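Local structure of alpha-L-rhamnosidase (Klebsiella oxytoca, 4XHC) at residues 269-274 against 309-314; 275-280 against 294-299; 284-289 against 302-307. The protein hydrolyses the glycosidic bonds of terminal alpha-L-rhamnose residues, as a family 78 glycoside hydrolase, and holds a rhamnose in its sugar pocket here. All blocks are in the same frame, centred on the assembly; numbering follows the deposited sequence.

In the fold
The three contacts lie on the same side of the chain's centre, within the 6-hairpin glycosidase domain, and follow the chain from helix 264-276 to helix 302-319. Interaction 1 packs these two helices together and closes a loop that contains interaction 3; interaction 2 is nested in the same loop, and interactions 2 and 3 alternate along the chain. Their centres are about 14 Å (1 and 2), 10 Å (1 and 3) and 9 Å (2 and 3) apart. Interactions 2 and 3 meet in one sheet, where strands 287-289 and 295-296 are neighbours, while Phe274 packs against 284-289. The three contacts touch one another, and interaction 3 brings Tyr304 of this packing to the rhamnose pocket.

Interaction 1: residues 269-274 against 309-314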
loop_
_atom_site.group_PDB
_atom_site.type_symbol
_atom_site.label_atom_id
_atom_site.label_comp_id
_atom_site.label_asym_id
_atom_site.label_seq_id
_atom_site.Cartn_x
_atom_site.Cartn_y
_atom_site.Cartn_z
ATOM N N ARG A 269 10.477 33.210 -8.865
ATOM C CA ARG A 269 9.242 32.522 -8.475
ATOM C C ARG A 269 9.185 32.335 -6.957
ATOM O O ARG A 269 8.154 32.559 -6.322
ATOM C CB ARG A 269 9.133 31.162 -9.181
ATOM C CG ARG A 269 8.068 30.229 -8.602
ATOM C CD ARG A 269 7.857 28.997 -9.465
ATOM N NE ARG A 269 7.264 27.890 -8.712
ATOM C CZ ARG A 269 5.962 27.731 -8.466
ATOM N NH1 ARG A 269 5.053 28.607 -8.894
ATOM N NH2 ARG A 269 5.558 26.674 -7.775
ATOM N N CYS A 270 10.314 31.943 -6.381
ATOM C CA CYS A 270 10.366 31.623 -4.968
ATOM C C CYS A 270 10.335 32.887 -4.115
ATOM O O CYS A 270 9.746 32.883 -3.037
ATOM C CB CYS A 270 11.559 30.699 -4.669
ATOM S SG CYS A 270 11.327 29.025 -5.393
ATOM N N LEU A 271 10.902 33.981 -4.620
ATOM C CA LEU A 271 10.745 35.290 -3.968
ATOM C C LEU A 271 9.284 35.740 -3.915
ATOM O O LEU A 271 8.823 36.218 -2.881
ATOM C CB LEU A 271 11.579 36.369 -4.663
ATOM C CG LEU A 271 13.047 36.482 -4.245
ATOM C CD1 LEU A 271 13.827 37.313 -5.256
ATOM C CD2 LEU A 271 13.184 37.064 -2.844
ATOM N N TYR A 272 8.563 35.592 -5.022
ATOM C CA TYR A 272 7.164 36.022 -5.082
ATOM C C TYR A 272 6.248 35.136 -4.246
ATOM O O TYR A 272 5.195 35.583 -3.796
ATOM C CB TYR A 272 6.655 36.094 -6.531
ATOM C CG TYR A 272 6.950 37.415 -7.217
ATOM C CD1 TYR A 272 6.104 38.517 -7.059
ATOM C CD2 TYR A 272 8.078 37.571 -8.016
ATOM C CE1 TYR A 272 6.375 39.731 -7.681
ATOM C CE2 TYR A 272 8.356 38.780 -8.641
ATOM C CZ TYR A 272 7.505 39.857 -8.471
ATOM O OH TYR A 272 7.805 41.041 -9.101
ATOM N N LEU A 273 6.637 33.881 -4.052
ATOM C CA LEU A 273 5.858 32.978 -3.224
ATOM C C LEU A 273 5.876 33.437 -1.763
ATOM O O LEU A 273 4.825 33.605 -1.153
ATOM C CB LEU A 273 6.373 31.538 -3.335
ATOM C CG LEU A 273 5.995 30.770 -4.606
ATOM C CD1 LEU A 273 6.769 29.466 -4.689
ATOM C CD2 LEU A 273 4.501 30.498 -4.659
ATOM N N PHE A 274 7.066 33.650 -1.212
ATOM C CA PHE A 274 7.187 34.142 0.161
ATOM C C PHE A 274 6.506 35.498 0.347
ATOM O O PHE A 274 5.904 35.740 1.383
ATOM C CB PHE A 274 8.649 34.261 0.578
ATOM C CG PHE A 274 9.279 32.955 0.946
ATOM C CD1 PHE A 274 9.015 32.374 2.173
ATOM C CD2 PHE A 274 10.136 32.310 0.072
ATOM C CE1 PHE A 274 9.598 31.170 2.526
ATOM C CE2 PHE A 274 10.716 31.104 0.411
ATOM C CZ PHE A 274 10.449 30.531 1.641
ATOM N N VAL A 309 15.600 39.782 2.622
ATOM C CA VAL A 309 16.338 40.942 2.149
ATOM C C VAL A 309 17.574 40.515 1.375
ATOM O O VAL A 309 17.839 41.054 0.290
ATOM C CB VAL A 309 16.789 41.859 3.302
ATOM C CG1 VAL A 309 17.580 43.047 2.765
ATOM C CG2 VAL A 309 15.591 42.332 4.110
ATOM N N ASP A 310 18.338 39.569 1.924
ATOM C CA ASP A 310 19.598 39.188 1.285
ATOM C C ASP A 310 19.345 38.423 -0.021
ATOM O O ASP A 310 20.083 38.601 -0.994
ATOM C CB ASP A 310 20.515 38.403 2.234
ATOM C CG ASP A 310 21.965 38.283 1.706
ATOM O OD1 ASP A 310 22.561 39.279 1.225
ATOM O OD2 ASP A 310 22.513 37.168 1.773
ATOM N N VAL A 311 18.293 37.608 -0.061
ATOM C CA VAL A 311 17.940 36.913 -1.301
ATOM C C VAL A 311 17.564 37.914 -2.395
ATOM O O VAL A 311 17.977 37.756 -3.542
ATOM C CB VAL A 311 16.788 35.900 -1.114
ATOM C CG1 VAL A 311 16.424 35.264 -2.450
ATOM C CG2 VAL A 311 17.185 34.822 -0.115
ATOM N N LEU A 312 16.774 38.926 -2.039
ATOM C CA LEU A 312 16.376 39.955 -3.001
ATOM C C LEU A 312 17.586 40.734 -3.499
ATOM O O LEU A 312 17.704 41.005 -4.694
ATOM C CB LEU A 312 15.354 40.913 -2.390
ATOM C CG LEU A 312 14.694 41.928 -3.334
ATOM C CD1 LEU A 312 13.985 41.251 -4.492
ATOM C CD2 LEU A 312 13.707 42.802 -2.575
ATOM N N TYR A 313 18.490 41.079 -2.588
ATOM C CA TYR A 313 19.715 41.782 -2.959
ATOM C C TYR A 313 20.592 40.942 -3.912
ATOM O O TYR A 313 21.017 41.447 -4.960
ATOM C CB TYR A 313 20.500 42.225 -1.709
ATOM C CG TYR A 313 21.879 42.754 -2.034
ATOM C CD1 TYR A 313 22.044 44.008 -2.612
ATOM C CD2 TYR A 313 23.020 41.983 -1.791
ATOM C CE1 TYR A 313 23.306 44.486 -2.932
ATOM C CE2 TYR A 313 24.286 42.453 -2.103
ATOM C CZ TYR A 313 24.421 43.702 -2.672
ATOM O OH TYR A 313 25.669 44.159 -2.995
ATOM N N ASN A 314 20.831 39.668 -3.575
ATOM C CA ASN A 314 21.647 38.768 -4.433
ATOM C C ASN A 314 21.011 38.513 -5.810
ATOM O O ASN A 314 21.725 38.351 -6.809
ATOM C CB ASN A 314 21.915 37.411 -3.757
ATOM C CG ASN A 314 22.748 37.519 -2.479
ATOM O OD1 ASN A 314 23.627 38.365 -2.351
ATOM N ND2 ASN A 314 22.467 36.642 -1.527
#
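Leu271 of helix 264-276 reaches across to Val311 and Leu312 of helix 302-319, and these three side chains make up the contact. Along 309-314, Asp310 turns aside to form a salt bridge with Arg251 of helix 247-259. Val311 is the first to touch: its CG1 branch lies 3.7 Å from Leu271 CD2, the two side chains running antiparallel past one another. CG1 is placed there by a first torsion that sets it anti to the backbone N (chi1 177°), and it also approaches CG of Leu271. Next comes Leu312, which lies across the same leucine, nearly perpendicular to it, with its CD1 4.0 Å from Leu271 CD1. The fork of Leu271 is therefore shared, CD2 going mainly to Val311 and CD1 to Leu312. The interface is small and wholly apolar; the nearest CA atoms, those of Leu271 and Leu312, are 7.4 Å apart, so contact is left to the side chains. Leu328 of helix 322-340 packs on Leu271, and Arg251 on Val311, so the contact is buried between further helices. It joins two helices of the catalytic domain, which in family 78 rhamnosidases is an (alpha/alpha)6 barrel.

Interaction 2: residues 275-280 against 294-299; sequences AGHTRE and VIADDT
His277 carries this contact, its ring turning ND1 to the backbone of Ile295 and Ala296. Its CG stands anti to the backbone N (chi1 -167°), which swings the ring out from strand 277-279 toward the short strand 295-296. There ND1 accepts a hydrogen bond from Ala296 N at 3.1 Å, with an N-H...N angle of 154°; the donor is tilted 32° from the ring plane. The accepting role of ND1 is consistent with a proton on NE2. Ile295 CA meets the ring at its edge, close to the plane, 3.8 Å from ND1. The methyl of Ala296 points back at the histidine, its CB 3.7 Å from His277 ND1 and also near His277 CB, so one residue supplies both the polar and the apolar side of the contact. Ile295 and Asp297 make backbone bonds to segment 284-289, and Asp298 forms a salt bridge with Lys186 of the second subunit. A sulfate ion, probably from the crystallisation liquor, lies close by. The histidine ties strand 277-279, paired with 33-35, to the outer strand of a three-stranded antiparallel sheet through a side-chain-to-backbone bond.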
loop_
_atom_site.group_PDB
_atom_site.type_symbol
_atom_site.label_atom_id
_atom_site.label_comp_id
_atom_site.label_asym_id
_atom_site.label_seq_id
_atom_site.Cartn_x
_atom_site.Cartn_y
_atom_site.Cartn_z
ATOM N N ALA A 275 6.590 36.367 -0.655
ATOM C CA ALA A 275 5.957 37.680 -0.586
ATOM C C ALA A 275 4.428 37.634 -0.743
ATOM O O ALA A 275 3.725 38.524 -0.263
ATOM C CB ALA A 275 6.556 38.599 -1.642
ATOM N N GLY A 276 3.929 36.608 -1.430
ATOM C CA GLY A 276 2.522 36.533 -1.835
ATOM C C GLY A 276 1.542 36.051 -0.780
ATOM O O GLY A 276 0.327 36.212 -0.937
ATOM N N HIS A 277 2.056 35.430 0.275
ATOM C CA HIS A 277 1.210 34.970 1.361
ATOM C C HIS A 277 1.973 35.090 2.665
ATOM O O HIS A 277 2.868 34.294 2.949
ATOM C CB HIS A 277 0.755 33.530 1.106
ATOM C CG HIS A 277 -0.358 33.073 1.999
ATOM N ND1 HIS A 277 -0.602 31.744 2.255
ATOM C CD2 HIS A 277 -1.286 33.764 2.699
ATOM C CE1 HIS A 277 -1.631 31.632 3.073
ATOM N NE2 HIS A 277 -2.064 32.845 3.359
ATOM N N THR A 278 1.616 36.112 3.437
ATOM C CA THR A 278 2.346 36.491 4.643
ATOM C C THR A 278 1.454 36.471 5.869
ATOM O O THR A 278 0.239 36.251 5.765
ATOM C CB THR A 278 2.908 37.928 4.526
ATOM O OG1 THR A 278 1.839 38.886 4.587
ATOM C CG2 THR A 278 3.667 38.105 3.216
ATOM N N ARG A 279 2.066 36.694 7.031
ATOM C CA ARG A 279 1.310 36.933 8.249
ATOM C C ARG A 279 0.649 38.287 8.063
ATOM O O ARG A 279 1.120 39.086 7.262
ATOM C CB ARG A 279 2.224 36.914 9.472
ATOM C CG ARG A 279 1.480 36.696 10.783
ATOM C CD ARG A 279 2.413 36.312 11.918
ATOM N NE ARG A 279 3.277 37.426 12.286
ATOM C CZ ARG A 279 4.272 37.361 13.164
ATOM N NH1 ARG A 279 4.562 36.229 13.792
ATOM N NH2 ARG A 279 4.987 38.445 13.407
ATOM N N GLU A 280 -0.437 38.550 8.779
ATOM C CA GLU A 280 -1.234 39.752 8.518
ATOM C C GLU A 280 -0.460 41.034 8.817
ATOM O O GLU A 280 -0.685 42.046 8.171
ATOM C CB GLU A 280 -2.581 39.704 9.265
ATOM C CG GLU A 280 -2.846 40.820 10.276
ATOM C CD GLU A 280 -4.212 40.707 10.943
ATOM O OE1 GLU A 280 -5.236 40.704 10.219
ATOM O OE2 GLU A 280 -4.260 40.625 12.199
ATOM N N VAL A 294 -1.035 27.379 -2.952
ATOM C CA VAL A 294 0.008 28.068 -2.206
ATOM C C VAL A 294 -0.487 28.381 -0.793
ATOM O O VAL A 294 -1.411 29.176 -0.621
ATOM C CB VAL A 294 0.443 29.370 -2.909
ATOM C CG1 VAL A 294 1.469 30.117 -2.064
ATOM C CG2 VAL A 294 1.003 29.067 -4.290
ATOM N N ILE A 295 0.109 27.727 0.206
ATOM C CA ILE A 295 -0.152 28.047 1.609
ATOM C C ILE A 295 1.180 28.252 2.307
ATOM O O ILE A 295 2.053 27.389 2.255
ATOM C CB ILE A 295 -0.924 26.944 2.375
ATOM C CG1 ILE A 295 -2.167 26.477 1.605
ATOM C CG2 ILE A 295 -1.344 27.442 3.755
ATOM C CD1 ILE A 295 -2.073 25.056 1.076
ATOM N N ALA A 296 1.314 29.377 2.995
ATOM C CA ALA A 296 2.520 29.703 3.722
ATOM C C ALA A 296 2.354 29.154 5.126
ATOM O O ALA A 296 1.257 29.176 5.697
ATOM C CB ALA A 296 2.723 31.206 3.755
ATOM N N ASP A 297 3.441 28.651 5.683
ATOM C CA ASP A 297 3.361 27.947 6.948
ATOM C C ASP A 297 3.089 28.932 8.068
ATOM O O ASP A 297 3.331 30.128 7.916
ATOM C CB ASP A 297 4.661 27.172 7.192
ATOM C CG ASP A 297 4.510 26.057 8.229
ATOM O OD1 ASP A 297 3.387 25.540 8.439
ATOM O OD2 ASP A 297 5.537 25.702 8.840
ATOM N N ASP A 298 2.577 28.428 9.188
ATOM C CA ASP A 298 2.444 29.225 10.411
ATOM C C ASP A 298 3.698 29.131 11.311
ATOM O O ASP A 298 3.592 29.155 12.529
ATOM C CB ASP A 298 1.177 28.829 11.178
ATOM C CG ASP A 298 1.187 27.380 11.640
ATOM O OD1 ASP A 298 2.232 26.699 11.551
ATOM O OD2 ASP A 298 0.132 26.919 12.109
ATOM N N THR A 299 4.877 29.041 10.700
ATOM C CA THR A 299 6.150 28.974 11.418
ATOM C C THR A 299 6.940 30.205 11.040
ATOM O O THR A 299 7.144 30.465 9.857
ATOM C CB THR A 299 6.953 27.725 11.001
ATOM O OG1 THR A 299 6.235 26.553 11.387
ATOM C CG2 THR A 299 8.332 27.701 11.647
#

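Interaction 3: residues 284-289 against 302-307. With RAM (alpha-L-rhamnopyranose), chain C.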
loop_
_atom_site.group_PDB
_atom_site.type_symbol
_atom_site.label_atom_id
_atom_site.label_comp_id
_atom_site.label_asym_id
_atom_site.label_seq_id
_atom_site.Cartn_x
_atom_site.Cartn_y
_atom_site.Cartn_z
ATOM N N VAL A 284 7.039 37.468 6.600
ATOM C CA VAL A 284 7.087 36.303 5.734
ATOM C C VAL A 284 7.312 35.038 6.563
ATOM O O VAL A 284 7.944 35.081 7.619
ATOM C CB VAL A 284 8.184 36.413 4.646
ATOM C CG1 VAL A 284 7.990 37.658 3.802
ATOM C CG2 VAL A 284 9.574 36.389 5.261
ATOM N N SER A 285 6.761 33.927 6.087
ATOM C CA SER A 285 6.900 32.650 6.761
ATOM C C SER A 285 8.277 32.054 6.543
ATOM O O SER A 285 9.023 32.478 5.661
ATOM C CB SER A 285 5.819 31.686 6.277
ATOM O OG SER A 285 4.543 32.256 6.510
ATOM N N ALA A 286 8.608 31.065 7.360
ATOM C CA ALA A 286 9.879 30.379 7.243
ATOM C C ALA A 286 9.885 29.471 6.016
ATOM O O ALA A 286 10.936 29.271 5.396
ATOM C CB ALA A 286 10.162 29.574 8.496
ATOM N N ASN A 287 8.712 28.929 5.677
ATOM C CA ASN A 287 8.557 28.034 4.525
ATOM C C ASN A 287 7.168 28.110 3.885
ATOM O O ASN A 287 6.199 28.548 4.521
ATOM C CB ASN A 287 8.840 26.597 4.946
ATOM C CG ASN A 287 7.876 26.106 6.001
ATOM O OD1 ASN A 287 6.862 25.519 5.686
ATOM N ND2 ASN A 287 8.184 26.363 7.257
ATOM N N VAL A 288 7.081 27.655 2.634
ATOM C CA VAL A 288 5.853 27.744 1.855
ATOM C C VAL A 288 5.480 26.389 1.244
ATOM O O VAL A 288 6.334 25.685 0.702
ATOM C CB VAL A 288 6.008 28.789 0.738
ATOM C CG1 VAL A 288 4.755 28.882 -0.110
ATOM C CG2 VAL A 288 6.302 30.146 1.333
ATOM N N PHE A 289 4.204 26.029 1.342
ATOM C CA PHE A 289 3.668 24.867 0.642
ATOM C C PHE A 289 3.131 25.309 -0.715
ATOM O O PHE A 289 2.722 26.459 -0.876
ATOM C CB PHE A 289 2.536 24.225 1.455
ATOM C CG PHE A 289 2.958 23.751 2.820
ATOM C CD1 PHE A 289 3.405 22.458 3.009
ATOM C CD2 PHE A 289 2.918 24.607 3.910
ATOM C CE1 PHE A 289 3.806 22.026 4.260
ATOM C CE2 PHE A 289 3.320 24.183 5.162
ATOM C CZ PHE A 289 3.765 22.890 5.340
ATOM N N PHE A 302 12.998 34.598 13.031
ATOM C CA PHE A 302 13.655 35.899 12.967
ATOM C C PHE A 302 14.654 35.973 11.816
ATOM O O PHE A 302 14.628 36.928 11.038
ATOM C CB PHE A 302 14.349 36.149 14.299
ATOM C CG PHE A 302 15.020 37.497 14.425
ATOM C CD1 PHE A 302 14.296 38.626 14.800
ATOM C CD2 PHE A 302 16.393 37.616 14.248
ATOM C CE1 PHE A 302 14.922 39.850 14.966
ATOM C CE2 PHE A 302 17.020 38.837 14.399
ATOM C CZ PHE A 302 16.284 39.957 14.760
ATOM N N ASP A 303 15.513 34.961 11.696
ATOM C CA ASP A 303 16.598 34.994 10.708
ATOM C C ASP A 303 16.112 34.754 9.285
ATOM O O ASP A 303 16.496 35.482 8.366
ATOM C CB ASP A 303 17.779 34.053 11.069
ATOM C CG ASP A 303 17.369 32.595 11.308
ATOM O OD1 ASP A 303 16.199 32.316 11.664
ATOM O OD2 ASP A 303 18.258 31.718 11.199
ATOM N N TYR A 304 15.251 33.757 9.108
ATOM C CA TYR A 304 14.696 33.446 7.791
ATOM C C TYR A 304 13.877 34.600 7.209
ATOM O O TYR A 304 13.910 34.839 6.001
ATOM C CB TYR A 304 13.849 32.170 7.855
ATOM C CG TYR A 304 14.651 30.887 7.839
ATOM C CD1 TYR A 304 15.966 30.855 8.292
ATOM C CD2 TYR A 304 14.084 29.700 7.401
ATOM C CE1 TYR A 304 16.697 29.692 8.276
ATOM C CE2 TYR A 304 14.815 28.529 7.400
ATOM C CZ TYR A 304 16.117 28.537 7.841
ATOM O OH TYR A 304 16.868 27.390 7.839
ATOM N N SER A 305 13.156 35.318 8.064
ATOM C CA SER A 305 12.442 36.518 7.627
ATOM C C SER A 305 13.414 37.566 7.082
ATOM O O SER A 305 13.245 38.057 5.976
ATOM C CB SER A 305 11.610 37.113 8.772
ATOM O OG SER A 305 11.331 38.478 8.529
ATOM N N LEU A 306 14.440 37.883 7.863
ATOM C CA LEU A 306 15.455 38.842 7.436
ATOM C C LEU A 306 16.199 38.414 6.173
ATOM O O LEU A 306 16.674 39.263 5.427
ATOM C CB LEU A 306 16.469 39.081 8.549
ATOM C CG LEU A 306 15.969 39.958 9.689
ATOM C CD1 LEU A 306 16.790 39.725 10.948
ATOM C CD2 LEU A 306 15.986 41.429 9.288
ATOM N N PHE A 307 16.310 37.107 5.935
ATOM C CA PHE A 307 17.019 36.612 4.763
ATOM C C PHE A 307 16.290 36.928 3.466
ATOM O O PHE A 307 16.905 36.909 2.402
ATOM C CB PHE A 307 17.290 35.102 4.843
ATOM C CG PHE A 307 18.333 34.702 5.862
ATOM C CD1 PHE A 307 19.423 35.507 6.144
ATOM C CD2 PHE A 307 18.238 33.476 6.502
ATOM C CE1 PHE A 307 20.370 35.115 7.076
ATOM C CE2 PHE A 307 19.188 33.071 7.427
ATOM C CZ PHE A 307 20.254 33.894 7.718
HETATM C C1 RAM C . 14.554 21.701 8.947
HETATM C C2 RAM C . 15.312 21.498 7.649
HETATM C C3 RAM C . 15.329 22.777 6.833
HETATM C C4 RAM C . 15.582 23.957 7.755
HETATM C C5 RAM C . 14.382 24.124 8.672
HETATM C C6 RAM C . 14.739 24.676 10.029
HETATM O O1 RAM C . 13.783 20.587 9.170
HETATM O O2 RAM C . 16.642 21.163 8.009
HETATM O O3 RAM C . 16.342 22.723 5.827
HETATM O O4 RAM C . 15.755 25.144 7.004
HETATM O O5 RAM C . 13.724 22.854 8.872
#
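The rhamnose pocket is the setting of this contact, in which Tyr304 at the start of helix 302-319 leans on Ala286 and presents its hydroxyl to the bound sugar. CD2 of Tyr304 lies 4.1 Å from Ala286 CB and 3.8 Å from the carbonyl oxygen of Ala286, which sits at the ring edge near its plane. The tyrosine CG is anti to its own carbonyl carbon (chi1 -79°), a setting that carries the ring past Ala286 and on to the ligand. At its far end Tyr304 OH is hydrogen-bonded to O4 of alpha-L-rhamnopyranose at 2.6 Å, and this O4 also lies in the plane of the ring. The sugar is also hydrogen-bonded to Asp249, Trp361, Glu506, Tyr518 and His528. One residue further along the helix, CG2 of Val284 rests over the backbone of Ser305, 3.7 Å from its CA, and stands 4.1 Å from Ser305 CB. The hydroxyl of Ser305 is directed to Gln335 OE1, which also accepts a hydrogen bond from Val284 N, so one side chain of helix 322-340 bridges both segments. Segment 284-289 runs from the side of helix 302-319 into the middle strand of the sheet, between strand 245-246, whose Trp246 touches both Ala286 and Tyr304, and strand 295-296, while helix 322-340 packs on Val284 and helix 368-389 covers the side of helix 302-319 carrying Asp303, Leu306 and Phe307.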